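Side-chain contacts in dihydrodipicolinate reductase N-terminus domain-containing protein (Mycobacterium smegmatis, PDB 6IAQ), which probably acts as a native NADP-dependent amine dehydrogenase, catalysing the reductive amination of ketones: residues G24-K29 with N312-V317; D64-V69 with L93-E98; M148-M153 with V212-L217. All blocks are in the same frame, centred on the assembly; numbering follows the deposited sequence.

Contact 1: G24-K29 with N312-V317; sequences GMLLDK and NRIPDV
Leu26 and Ile314 press methyl to methyl: Leu26 CD2 comes within 3.4 Å of Ile314 CD1, tighter than an ordinary van der Waals contact between carbons. The side chains cross at about a right angle, and this one pair of methyls makes the apolar half of the contact. Ile314 reaches across because its chain runs on extended beyond CG1 (chi2 164°), which drives CD1 at the leucine. Behind it, the same isoleucine lies on Ile77 and Val79 of strand 77-80. Here the last turn of helix 17-28, which follows the first strand of the NADP-binding Rossmann fold, meets the start of helix 314-319 from the far end of the sequence, with Asn312 of helix 302-312 alongside.

The other half is polar and looser. Lys29 bends at chi2 (-68°) and lays its CE 3.5 Å from Asn312 OD1, while NZ stops 4.1 Å from that oxygen. A water weakly accepts from Lys29 NZ (3.3 Å) and lies 3.0 Å from Asn312 OD1, a weak bond for which its protons may have other takers. Both polar ends have firmer holds outside the two segments. Lys29 NZ is bonded to the carbonyl of Arg336, near the C-terminus, and Asn312 ND2 donates to the carbonyls of Gly154 and Ala156 of the second subunit, which pins the amide and sets the contact beside the dimer interface.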
ATOM      1  N   GLY A  24      12.512 -22.846  -3.430  1.00 33.43           N
ATOM      2  CA  GLY A  24      12.538 -23.104  -1.983  1.00 35.08           C
ATOM      3  C   GLY A  24      11.302 -22.529  -1.303  1.00 40.76           C
ATOM      4  O   GLY A  24      10.752 -23.206  -0.395  1.00 38.10           O
ATOM      5  N   MET A  25      10.860 -21.334  -1.721  1.00 37.03           N
ATOM      6  CA  MET A  25       9.644 -20.696  -1.160  1.00 35.29           C
ATOM      7  C   MET A  25       8.416 -21.512  -1.594  1.00 37.66           C
ATOM      8  O   MET A  25       7.522 -21.669  -0.777  1.00 39.45           O
ATOM      9  CB  MET A  25       9.483 -19.248  -1.631  1.00 34.31           C
ATOM     10  CG  MET A  25      10.530 -18.298  -1.082  1.00 34.37           C
ATOM     11  SD  MET A  25      10.425 -16.672  -1.867  1.00 31.63           S
ATOM     12  CE  MET A  25      11.704 -15.839  -0.943  1.00 29.91           C
ATOM     13  N   LEU A  26       8.355 -22.000  -2.831  1.00 38.86           N
ATOM     14  CA  LEU A  26       7.211 -22.829  -3.314  1.00 39.78           C
ATOM     15  C   LEU A  26       7.082 -24.052  -2.387  1.00 40.39           C
ATOM     16  O   LEU A  26       5.976 -24.335  -1.896  1.00 40.41           O
ATOM     17  CB  LEU A  26       7.419 -23.280  -4.762  1.00 39.32           C
ATOM     18  CG  LEU A  26       7.358 -22.206  -5.844  1.00 36.94           C
ATOM     19  CD1 LEU A  26       7.731 -22.791  -7.201  1.00 35.33           C
ATOM     20  CD2 LEU A  26       6.001 -21.552  -5.913  1.00 35.99           C
ATOM     21  N   LEU A  27       8.184 -24.729  -2.106  1.00 44.99           N
ATOM     22  CA  LEU A  27       8.196 -25.931  -1.231  1.00 43.95           C
ATOM     23  C   LEU A  27       7.710 -25.547   0.178  1.00 46.26           C
ATOM     24  O   LEU A  27       6.836 -26.244   0.699  1.00 43.85           O
ATOM     25  CB  LEU A  27       9.606 -26.523  -1.227  1.00 46.69           C
ATOM     26  CG  LEU A  27      10.084 -27.054  -2.579  1.00 44.89           C
ATOM     27  CD1 LEU A  27      11.531 -27.488  -2.495  1.00 50.48           C
ATOM     28  CD2 LEU A  27       9.217 -28.210  -3.027  1.00 48.07           C
ATOM     29  N   ASP A  28       8.180 -24.431   0.739  1.00 43.11           N
ATOM     30  CA  ASP A  28       7.737 -23.906   2.060  1.00 46.57           C
ATOM     31  C   ASP A  28       6.221 -23.661   2.076  1.00 44.53           C
ATOM     32  O   ASP A  28       5.645 -23.816   3.148  1.00 49.97           O
ATOM     33  CB  ASP A  28       8.472 -22.623   2.449  1.00 48.56           C
ATOM     34  CG  ASP A  28       9.933 -22.852   2.824  1.00 52.19           C
ATOM     35  OD1 ASP A  28      10.329 -24.032   2.923  1.00 52.66           O
ATOM     36  OD2 ASP A  28      10.684 -21.855   3.009  1.00 44.59           O
ATOM     37  N   LYS A  29       5.600 -23.256   0.970  1.00 41.50           N
ATOM     38  CA  LYS A  29       4.140 -22.972   0.909  1.00 42.31           C
ATOM     39  C   LYS A  29       3.348 -24.275   0.718  1.00 43.70           C
ATOM     40  O   LYS A  29       2.071 -24.201   0.726  1.00 43.32           O
ATOM     41  CB  LYS A  29       3.786 -22.023  -0.241  1.00 40.92           C
ATOM     42  CG  LYS A  29       4.391 -20.630  -0.186  1.00 47.28           C
ATOM     43  CD  LYS A  29       3.855 -19.801   0.931  1.00 47.99           C
ATOM     44  CE  LYS A  29       4.344 -18.369   0.978  1.00 48.61           C
ATOM     45  NZ  LYS A  29       4.659 -17.961   2.374  1.00 54.29           N
ATOM     46  N   ASN A 312       3.659 -15.172  -3.780  1.00 31.70           N
ATOM     47  CA  ASN A 312       2.417 -14.789  -3.056  1.00 33.10           C
ATOM     48  C   ASN A 312       1.356 -14.430  -4.102  1.00 33.05           C
ATOM     49  O   ASN A 312       0.153 -14.476  -3.750  1.00 37.36           O
ATOM     50  CB  ASN A 312       2.670 -13.686  -2.025  1.00 32.93           C
ATOM     51  CG  ASN A 312       3.582 -14.113  -0.885  1.00 41.08           C
ATOM     52  OD1 ASN A 312       3.822 -15.306  -0.672  1.00 44.81           O
ATOM     53  ND2 ASN A 312       4.114 -13.147  -0.140  1.00 42.09           N
ATOM     54  N   ARG A 313       1.752 -14.163  -5.357  1.00 32.72           N
ATOM     55  CA  ARG A 313       0.783 -13.897  -6.453  1.00 29.91           C
ATOM     56  C   ARG A 313       0.180 -15.195  -7.035  1.00 32.09           C
ATOM     57  O   ARG A 313      -0.837 -15.110  -7.742  1.00 33.84           O
ATOM     58  CB  ARG A 313       1.416 -13.097  -7.595  1.00 32.29           C
ATOM     59  CG  ARG A 313       1.474 -11.588  -7.412  1.00 32.95           C
ATOM     60  CD  ARG A 313       0.123 -10.993  -7.084  1.00 31.40           C
ATOM     61  NE  ARG A 313       0.130  -9.544  -7.054  1.00 29.75           N
ATOM     62  CZ  ARG A 313      -0.889  -8.800  -6.608  1.00 31.96           C
ATOM     63  NH1 ARG A 313      -2.014  -9.367  -6.147  1.00 31.03           N
ATOM     64  NH2 ARG A 313      -0.780  -7.487  -6.631  1.00 30.56           N
ATOM     65  N   ILE A 314       0.752 -16.363  -6.793  1.00 28.24           N
ATOM     66  CA  ILE A 314       0.351 -17.591  -7.545  1.00 32.96           C
ATOM     67  C   ILE A 314      -1.138 -17.874  -7.321  1.00 35.01           C
ATOM     68  O   ILE A 314      -1.855 -18.118  -8.295  1.00 33.44           O
ATOM     69  CB  ILE A 314       1.263 -18.791  -7.223  1.00 30.24           C
ATOM     70  CG1 ILE A 314       2.623 -18.641  -7.919  1.00 29.93           C
ATOM     71  CG2 ILE A 314       0.588 -20.108  -7.606  1.00 32.84           C
ATOM     72  CD1 ILE A 314       3.675 -19.554  -7.368  1.00 31.27           C
ATOM     73  N   PRO A 315      -1.686 -17.855  -6.085  1.00 36.93           N
ATOM     74  CA  PRO A 315      -3.124 -18.101  -5.908  1.00 41.12           C
ATOM     75  C   PRO A 315      -3.994 -17.070  -6.641  1.00 37.86           C
ATOM     76  O   PRO A 315      -5.049 -17.448  -7.146  1.00 36.06           O
ATOM     77  CB  PRO A 315      -3.369 -18.035  -4.398  1.00 40.41           C
ATOM     78  CG  PRO A 315      -2.001 -18.301  -3.791  1.00 41.14           C
ATOM     79  CD  PRO A 315      -0.988 -17.787  -4.802  1.00 39.21           C
ATOM     80  N   ASP A 316      -3.546 -15.808  -6.681  1.00 35.98           N
ATOM     81  CA  ASP A 316      -4.273 -14.704  -7.345  1.00 32.42           C
ATOM     82  C   ASP A 316      -4.342 -15.003  -8.823  1.00 35.44           C
ATOM     83  O   ASP A 316      -5.413 -14.819  -9.390  1.00 39.47           O
ATOM     84  CB  ASP A 316      -3.633 -13.339  -7.090  1.00 37.64           C
ATOM     85  CG  ASP A 316      -3.592 -12.927  -5.627  1.00 42.49           C
ATOM     86  OD1 ASP A 316      -4.375 -13.527  -4.829  1.00 38.08           O
ATOM     87  OD2 ASP A 316      -2.770 -12.037  -5.299  1.00 39.27           O
ATOM     88  N   VAL A 317      -3.229 -15.461  -9.420  1.00 35.07           N
ATOM     89  CA  VAL A 317      -3.118 -15.614 -10.895  1.00 35.61           C
ATOM     90  C   VAL A 317      -3.944 -16.847 -11.288  1.00 33.66           C
ATOM     91  O   VAL A 317      -4.672 -16.766 -12.277  1.00 30.61           O
ATOM     92  CB  VAL A 317      -1.639 -15.672 -11.336  1.00 37.82           C
ATOM     93  CG1 VAL A 317      -1.474 -16.163 -12.760  1.00 35.51           C
ATOM     94  CG2 VAL A 317      -0.980 -14.298 -11.183  1.00 37.71           C
TER
HETATM   95  O   HOH W   1       3.311 -14.915   2.250  1.00 42.20           O

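Contact 2: D64-V69 with L93-E98; sequences DDAAEV and LRICAE
Two neighbouring helices of the Rossmann fold meet where Ile95, on helix 86-98, pushes its branched side chain against Ala66 and Ala67 in the first turn of helix 66-73. The methyl CG2 does most of the touching. It lies 3.9 Å from Ala66 CB and equally far from the backbone nitrogen Ala67 N, with Ala67 CB a little further off at 4.4 Å. CG2 stands opposite the backbone N of Ile95, and the other branch runs on to CD1, which reaches Ala66 CB at 4.2 Å; the two branch ends thus share one alanine methyl.

With only alanines meeting the isoleucine, the backbones come close, Ala67 CA and Ile95 CA being 6.1 Å apart. Helix 86-98 is the crossover of the beta-alpha-beta unit joining parallel strands 77-80 and 102-105, and helix 66-73 leads into the first of them. Tyr13 of strand 9-13 touches both Ala66 and Ile95. Just before Ala66, Asp65 is the N-cap: Glu68 N donates to Asp65 OD1 at 3.3 Å, nearly straight (159°) but arriving from above the carboxylate plane.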
ATOM      1  N   ASP A  64      15.082 -29.518 -20.994  1.00 37.39           N
ATOM      2  CA  ASP A  64      15.399 -28.367 -21.877  1.00 37.30           C
ATOM      3  C   ASP A  64      14.264 -28.166 -22.862  1.00 31.91           C
ATOM      4  O   ASP A  64      14.441 -27.363 -23.760  1.00 33.73           O
ATOM      5  CB  ASP A  64      16.732 -28.551 -22.604  1.00 44.69           C
ATOM      6  CG  ASP A  64      16.809 -29.837 -23.427  1.00 52.16           C
ATOM      7  OD1 ASP A  64      15.792 -30.553 -23.518  1.00 51.15           O
ATOM      8  OD2 ASP A  64      17.908 -30.162 -23.912  1.00 60.99           O
ATOM      9  N   ASP A  65      13.122 -28.822 -22.652  1.00 33.31           N
ATOM     10  CA  ASP A  65      12.009 -28.834 -23.631  1.00 36.59           C
ATOM     11  C   ASP A  65      10.724 -28.404 -22.912  1.00 38.59           C
ATOM     12  O   ASP A  65      10.050 -29.294 -22.330  1.00 32.29           O
ATOM     13  CB  ASP A  65      11.894 -30.220 -24.272  1.00 38.60           C
ATOM     14  CG  ASP A  65      10.992 -30.270 -25.484  1.00 42.08           C
ATOM     15  OD1 ASP A  65      10.080 -29.398 -25.604  1.00 39.96           O
ATOM     16  OD2 ASP A  65      11.187 -31.219 -26.288  1.00 53.06           O
ATOM     17  N   ALA A  66      10.409 -27.107 -22.948  1.00 35.33           N
ATOM     18  CA  ALA A  66       9.261 -26.525 -22.203  1.00 36.89           C
ATOM     19  C   ALA A  66       7.941 -27.221 -22.606  1.00 35.66           C
ATOM     20  O   ALA A  66       7.158 -27.611 -21.707  1.00 36.33           O
ATOM     21  CB  ALA A  66       9.193 -25.028 -22.427  1.00 33.44           C
ATOM     22  N   ALA A  67       7.671 -27.311 -23.904  1.00 37.89           N
ATOM     23  CA  ALA A  67       6.400 -27.878 -24.442  1.00 38.72           C
ATOM     24  C   ALA A  67       6.258 -29.325 -23.938  1.00 39.35           C
ATOM     25  O   ALA A  67       5.177 -29.695 -23.455  1.00 38.66           O
ATOM     26  CB  ALA A  67       6.370 -27.777 -25.934  1.00 38.58           C
ATOM     27  N   GLU A  68       7.338 -30.095 -23.953  1.00 42.91           N
ATOM     28  CA  GLU A  68       7.337 -31.512 -23.506  1.00 41.14           C
ATOM     29  C   GLU A  68       7.003 -31.571 -22.008  1.00 42.93           C
ATOM     30  O   GLU A  68       6.190 -32.426 -21.595  1.00 36.43           O
ATOM     31  CB  GLU A  68       8.670 -32.176 -23.842  1.00 46.20           C
ATOM     32  CG  GLU A  68       8.733 -33.635 -23.445  1.00 47.65           C
ATOM     33  CD  GLU A  68       9.863 -34.399 -24.109  1.00 56.62           C
ATOM     34  OE1 GLU A  68      11.017 -34.228 -23.675  1.00 60.05           O
ATOM     35  OE2 GLU A  68       9.588 -35.131 -25.088  1.00 66.65           O
ATOM     36  N   VAL A  69       7.607 -30.706 -21.199  1.00 39.60           N
ATOM     37  CA  VAL A  69       7.342 -30.691 -19.731  1.00 34.81           C
ATOM     38  C   VAL A  69       5.855 -30.370 -19.499  1.00 34.91           C
ATOM     39  O   VAL A  69       5.241 -31.039 -18.645  1.00 34.09           O
ATOM     40  CB  VAL A  69       8.259 -29.704 -19.002  1.00 35.63           C
ATOM     41  CG1 VAL A  69       7.835 -29.473 -17.565  1.00 36.13           C
ATOM     42  CG2 VAL A  69       9.686 -30.181 -19.051  1.00 38.52           C
ATOM     43  N   LEU A  93       6.011 -17.423 -23.137  1.00 33.37           N
ATOM     44  CA  LEU A  93       4.598 -17.129 -22.786  1.00 34.41           C
ATOM     45  C   LEU A  93       3.671 -17.803 -23.825  1.00 35.76           C
ATOM     46  O   LEU A  93       2.578 -18.255 -23.409  1.00 40.78           O
ATOM     47  CB  LEU A  93       4.385 -15.610 -22.678  1.00 32.74           C
ATOM     48  CG  LEU A  93       5.100 -14.930 -21.498  1.00 32.11           C
ATOM     49  CD1 LEU A  93       5.060 -13.417 -21.572  1.00 32.18           C
ATOM     50  CD2 LEU A  93       4.490 -15.369 -20.195  1.00 34.32           C
ATOM     51  N   ARG A  94       4.080 -17.889 -25.104  1.00 34.85           N
ATOM     52  CA  ARG A  94       3.304 -18.609 -26.157  1.00 33.84           C
ATOM     53  C   ARG A  94       3.151 -20.087 -25.761  1.00 34.83           C
ATOM     54  O   ARG A  94       2.026 -20.626 -25.826  1.00 26.38           O
ATOM     55  CB  ARG A  94       3.941 -18.519 -27.538  1.00 36.99           C
ATOM     56  CG  ARG A  94       4.027 -17.090 -28.067  1.00 45.89           C
ATOM     57  CD  ARG A  94       3.755 -16.818 -29.540  1.00 43.39           C
ATOM     58  NE  ARG A  94       4.981 -16.419 -30.203  1.00 50.29           N
ATOM     59  CZ  ARG A  94       5.165 -15.315 -30.934  1.00 45.69           C
ATOM     60  NH1 ARG A  94       4.192 -14.439 -31.128  1.00 47.19           N
ATOM     61  NH2 ARG A  94       6.365 -15.049 -31.406  1.00 51.21           N
ATOM     62  N   ILE A  95       4.250 -20.729 -25.369  1.00 32.85           N
ATOM     63  CA  ILE A  95       4.255 -22.162 -24.982  1.00 35.32           C
ATOM     64  C   ILE A  95       3.280 -22.361 -23.794  1.00 36.57           C
ATOM     65  O   ILE A  95       2.481 -23.352 -23.798  1.00 30.87           O
ATOM     66  CB  ILE A  95       5.700 -22.627 -24.701  1.00 35.00           C
ATOM     67  CG1 ILE A  95       6.527 -22.680 -25.992  1.00 39.05           C
ATOM     68  CG2 ILE A  95       5.739 -23.950 -23.929  1.00 33.94           C
ATOM     69  CD1 ILE A  95       8.020 -22.780 -25.770  1.00 38.92           C
ATOM     70  N   CYS A  96       3.285 -21.468 -22.799  1.00 33.09           N
ATOM     71  CA  CYS A  96       2.397 -21.596 -21.610  1.00 32.87           C
ATOM     72  C   CYS A  96       0.929 -21.454 -22.039  1.00 32.53           C
ATOM     73  O   CYS A  96       0.102 -22.361 -21.723  1.00 34.09           O
ATOM     74  CB  CYS A  96       2.770 -20.582 -20.535  1.00 34.37           C
ATOM     75  SG  CYS A  96       4.326 -21.021 -19.731  1.00 35.30           S
ATOM     76  N   ALA A  97       0.618 -20.379 -22.760  1.00 32.29           N
ATOM     77  CA  ALA A  97      -0.757 -20.029 -23.163  1.00 32.96           C
ATOM     78  C   ALA A  97      -1.306 -21.091 -24.133  1.00 35.86           C
ATOM     79  O   ALA A  97      -2.499 -21.464 -23.988  1.00 34.79           O
ATOM     80  CB  ALA A  97      -0.756 -18.657 -23.785  1.00 33.48           C
ATOM     81  N   GLU A  98      -0.483 -21.575 -25.081  1.00 34.82           N
ATOM     82  CA  GLU A  98      -0.886 -22.635 -26.040  1.00 35.59           C
ATOM     83  C   GLU A  98      -1.400 -23.860 -25.280  1.00 34.14           C
ATOM     84  O   GLU A  98      -2.390 -24.469 -25.706  1.00 32.21           O
ATOM     85  CB  GLU A  98       0.270 -23.087 -26.934  1.00 43.20           C
ATOM     86  CG  GLU A  98      -0.226 -23.477 -28.323  1.00 55.65           C
ATOM     87  CD  GLU A  98      -0.179 -22.309 -29.288  1.00 55.45           C
ATOM     88  OE1 GLU A  98       0.816 -21.573 -29.216  1.00 62.98           O
ATOM     89  OE2 GLU A  98      -1.117 -22.134 -30.083  1.00 57.87           O
TER

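Contact 3: M148-M153 with V212-L217; sequences MIALLM and VADTGL
Asp214 OD2 rests 3.6 Å from Ala150 CB while the carboxylate is gripped from the second subunit, OD2 in a salt bridge to Arg332 and OD1 in one to Arg334 of that chain. Held on both oxygens in this way, the acid probably stays ionised; the alanine methyl supplies only an apolar surface beside it. The side chain gets there by holding CG opposite its own backbone N (chi1 179°), which carries the acid out toward helix 141-153.

One turn further along, Met153 makes the second touch. Its chain stays extended through chi2, then bends at chi3 (61°), and the terminal methyl CE ends against Thr215, the two side chains crossing at about a right angle. CE is 3.3 Å from Thr215 OG1 and 4.0 Å from Thr215 CG2, resting on both branches. The methyl is no partner for the polar end of the threonine, and the hydroxyl is engaged within its own helix instead, in a hydrogen bond with the carbonyl of Leu211.

Immediately after Thr215, helix 203-215 closes in a Schellman motif. Gly216 takes a positive phi (75°), Leu217 N bonds to Val212 O at 3.1 Å, and Gly216 N to Ala213 O at 3.0 Å. These two bonds fold the chain back over the last turn and let it leave the helix directly behind the threonine that meets Met153. Two helices packed against the mixed beta-sheet, with one flank covered by the second subunit, are part of the C-terminal domain, of the 2,4-diaminopentanoate dehydrogenase family, and here contribute to the contact between the two subunits.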
ATOM      1  N   MET A 148       1.746   0.115  -3.970  1.00 26.53           N
ATOM      2  CA  MET A 148       1.958   0.939  -2.754  1.00 27.98           C
ATOM      3  C   MET A 148       1.998   2.421  -3.147  1.00 25.14           C
ATOM      4  O   MET A 148       1.572   3.280  -2.334  1.00 27.27           O
ATOM      5  CB  MET A 148       3.281   0.594  -2.053  1.00 26.87           C
ATOM      6  CG  MET A 148       3.346   1.225  -0.658  1.00 29.65           C
ATOM      7  SD  MET A 148       4.758   0.584   0.234  1.00 30.87           S
ATOM      8  CE  MET A 148       3.993  -0.895   0.882  1.00 31.09           C
ATOM      9  N   ILE A 149       2.479   2.720  -4.349  1.00 25.75           N
ATOM     10  CA  ILE A 149       2.537   4.111  -4.845  1.00 26.44           C
ATOM     11  C   ILE A 149       1.123   4.598  -5.180  1.00 28.45           C
ATOM     12  O   ILE A 149       0.762   5.725  -4.761  1.00 30.38           O
ATOM     13  CB  ILE A 149       3.515   4.273  -6.016  1.00 27.03           C
ATOM     14  CG1 ILE A 149       4.912   3.762  -5.681  1.00 26.74           C
ATOM     15  CG2 ILE A 149       3.559   5.722  -6.471  1.00 28.90           C
ATOM     16  CD1 ILE A 149       5.448   4.192  -4.311  1.00 25.20           C
ATOM     17  N   ALA A 150       0.323   3.790  -5.864  1.00 30.08           N
ATOM     18  CA  ALA A 150      -1.092   4.129  -6.123  1.00 29.13           C
ATOM     19  C   ALA A 150      -1.840   4.315  -4.792  1.00 27.59           C
ATOM     20  O   ALA A 150      -2.682   5.227  -4.696  1.00 27.65           O
ATOM     21  CB  ALA A 150      -1.736   3.079  -6.992  1.00 31.13           C
ATOM     22  N   LEU A 151      -1.574   3.471  -3.792  1.00 29.56           N
ATOM     23  CA  LEU A 151      -2.218   3.602  -2.464  1.00 29.91           C
ATOM     24  C   LEU A 151      -1.828   4.959  -1.836  1.00 28.82           C
ATOM     25  O   LEU A 151      -2.710   5.657  -1.312  1.00 26.59           O
ATOM     26  CB  LEU A 151      -1.818   2.411  -1.595  1.00 30.03           C
ATOM     27  CG  LEU A 151      -2.360   2.418  -0.161  1.00 28.74           C
ATOM     28  CD1 LEU A 151      -3.870   2.533  -0.114  1.00 28.88           C
ATOM     29  CD2 LEU A 151      -1.934   1.160   0.587  1.00 30.24           C
ATOM     30  N   LEU A 152      -0.547   5.314  -1.863  1.00 27.81           N
ATOM     31  CA  LEU A 152      -0.067   6.606  -1.312  1.00 29.33           C
ATOM     32  C   LEU A 152      -0.780   7.758  -2.033  1.00 33.67           C
ATOM     33  O   LEU A 152      -1.209   8.715  -1.353  1.00 27.37           O
ATOM     34  CB  LEU A 152       1.442   6.724  -1.477  1.00 28.00           C
ATOM     35  CG  LEU A 152       2.068   7.977  -0.878  1.00 30.43           C
ATOM     36  CD1 LEU A 152       2.045   7.860   0.639  1.00 32.25           C
ATOM     37  CD2 LEU A 152       3.473   8.189  -1.393  1.00 31.49           C
ATOM     38  N   MET A 153      -0.899   7.667  -3.366  1.00 30.57           N
ATOM     39  CA  MET A 153      -1.642   8.654  -4.209  1.00 32.10           C
ATOM     40  C   MET A 153      -3.092   8.801  -3.724  1.00 28.75           C
ATOM     41  O   MET A 153      -3.663   9.910  -3.799  1.00 28.66           O
ATOM     42  CB  MET A 153      -1.603   8.244  -5.685  1.00 32.55           C
ATOM     43  CG  MET A 153      -0.228   8.403  -6.308  1.00 32.16           C
ATOM     44  SD  MET A 153      -0.174   7.605  -7.947  1.00 32.97           S
ATOM     45  CE  MET A 153      -1.440   8.561  -8.787  1.00 33.25           C
ATOM     46  N   VAL A 212      -0.262   5.453 -14.528  1.00 39.90           N
ATOM     47  CA  VAL A 212      -1.123   6.330 -15.377  1.00 37.82           C
ATOM     48  C   VAL A 212      -2.442   5.613 -15.677  1.00 41.06           C
ATOM     49  O   VAL A 212      -3.513   6.233 -15.470  1.00 44.60           O
ATOM     50  CB  VAL A 212      -0.368   6.761 -16.638  1.00 39.34           C
ATOM     51  CG1 VAL A 212      -1.289   7.363 -17.692  1.00 43.14           C
ATOM     52  CG2 VAL A 212       0.765   7.725 -16.286  1.00 38.60           C
ATOM     53  N   ALA A 213      -2.386   4.355 -16.120  1.00 40.52           N
ATOM     54  CA  ALA A 213      -3.585   3.564 -16.470  1.00 37.83           C
ATOM     55  C   ALA A 213      -4.420   3.329 -15.207  1.00 40.15           C
ATOM     56  O   ALA A 213      -5.666   3.489 -15.270  1.00 37.10           O
ATOM     57  CB  ALA A 213      -3.187   2.264 -17.126  1.00 41.35           C
ATOM     58  N   ASP A 214      -3.783   2.961 -14.089  1.00 32.66           N
ATOM     59  CA  ASP A 214      -4.526   2.713 -12.823  1.00 36.27           C
ATOM     60  C   ASP A 214      -5.249   4.001 -12.379  1.00 34.16           C
ATOM     61  O   ASP A 214      -6.336   3.918 -11.816  1.00 38.19           O
ATOM     62  CB  ASP A 214      -3.620   2.182 -11.713  1.00 30.49           C
ATOM     63  CG  ASP A 214      -4.373   1.961 -10.419  1.00 31.73           C
ATOM     64  OD1 ASP A 214      -5.120   0.967 -10.322  1.00 37.59           O
ATOM     65  OD2 ASP A 214      -4.242   2.815  -9.547  1.00 35.23           O
ATOM     66  N   THR A 215      -4.655   5.161 -12.598  1.00 35.82           N
ATOM     67  CA  THR A 215      -5.244   6.441 -12.137  1.00 39.82           C
ATOM     68  C   THR A 215      -6.340   6.879 -13.122  1.00 43.92           C
ATOM     69  O   THR A 215      -7.111   7.781 -12.774  1.00 42.85           O
ATOM     70  CB  THR A 215      -4.160   7.501 -11.920  1.00 39.34           C
ATOM     71  OG1 THR A 215      -3.109   6.880 -11.155  1.00 36.59           O
ATOM     72  CG2 THR A 215      -4.698   8.713 -11.183  1.00 38.07           C
ATOM     73  N   GLY A 216      -6.398   6.265 -14.304  1.00 43.18           N
ATOM     74  CA  GLY A 216      -7.404   6.561 -15.344  1.00 38.95           C
ATOM     75  C   GLY A 216      -7.090   7.867 -16.045  1.00 36.53           C
ATOM     76  O   GLY A 216      -8.045   8.551 -16.434  1.00 44.11           O
ATOM     77  N   LEU A 217      -5.814   8.219 -16.209  1.00 36.01           N
ATOM     78  CA  LEU A 217      -5.401   9.516 -16.821  1.00 39.72           C
ATOM     79  C   LEU A 217      -4.996   9.300 -18.281  1.00 44.95           C
ATOM     80  O   LEU A 217      -4.933   8.135 -18.716  1.00 44.61           O
ATOM     81  CB  LEU A 217      -4.244  10.133 -16.034  1.00 41.60           C
ATOM     82  CG  LEU A 217      -4.467  10.279 -14.523  1.00 43.42           C
ATOM     83  CD1 LEU A 217      -3.231  10.846 -13.839  1.00 40.73           C
ATOM     84  CD2 LEU A 217      -5.664  11.172 -14.237  1.00 47.63           C
TER

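Overall arrangement
Contact 2 and the first segment of contact 1 lie in the N-terminal Rossmann region; the contact centres are 20 Å apart. They stand differently to the cofactor: the side chain of Ala66 in contact 2 is about 6 Å from the bound NADP, that of Leu26 in contact 1 about 13 Å. Contact 1 also ties this region to helix 314-319, bridging the N-terminal and C-terminal parts of the chain. Contact 3 lies wholly in the C-terminal part, 34 Å from contact 2 and 26 Å from contact 1 between centres. The nearest atoms of contacts 1 and 3 are about 8 Å apart, and both reach the second subunit, whereas contact 2 touches no other chain of the assembly.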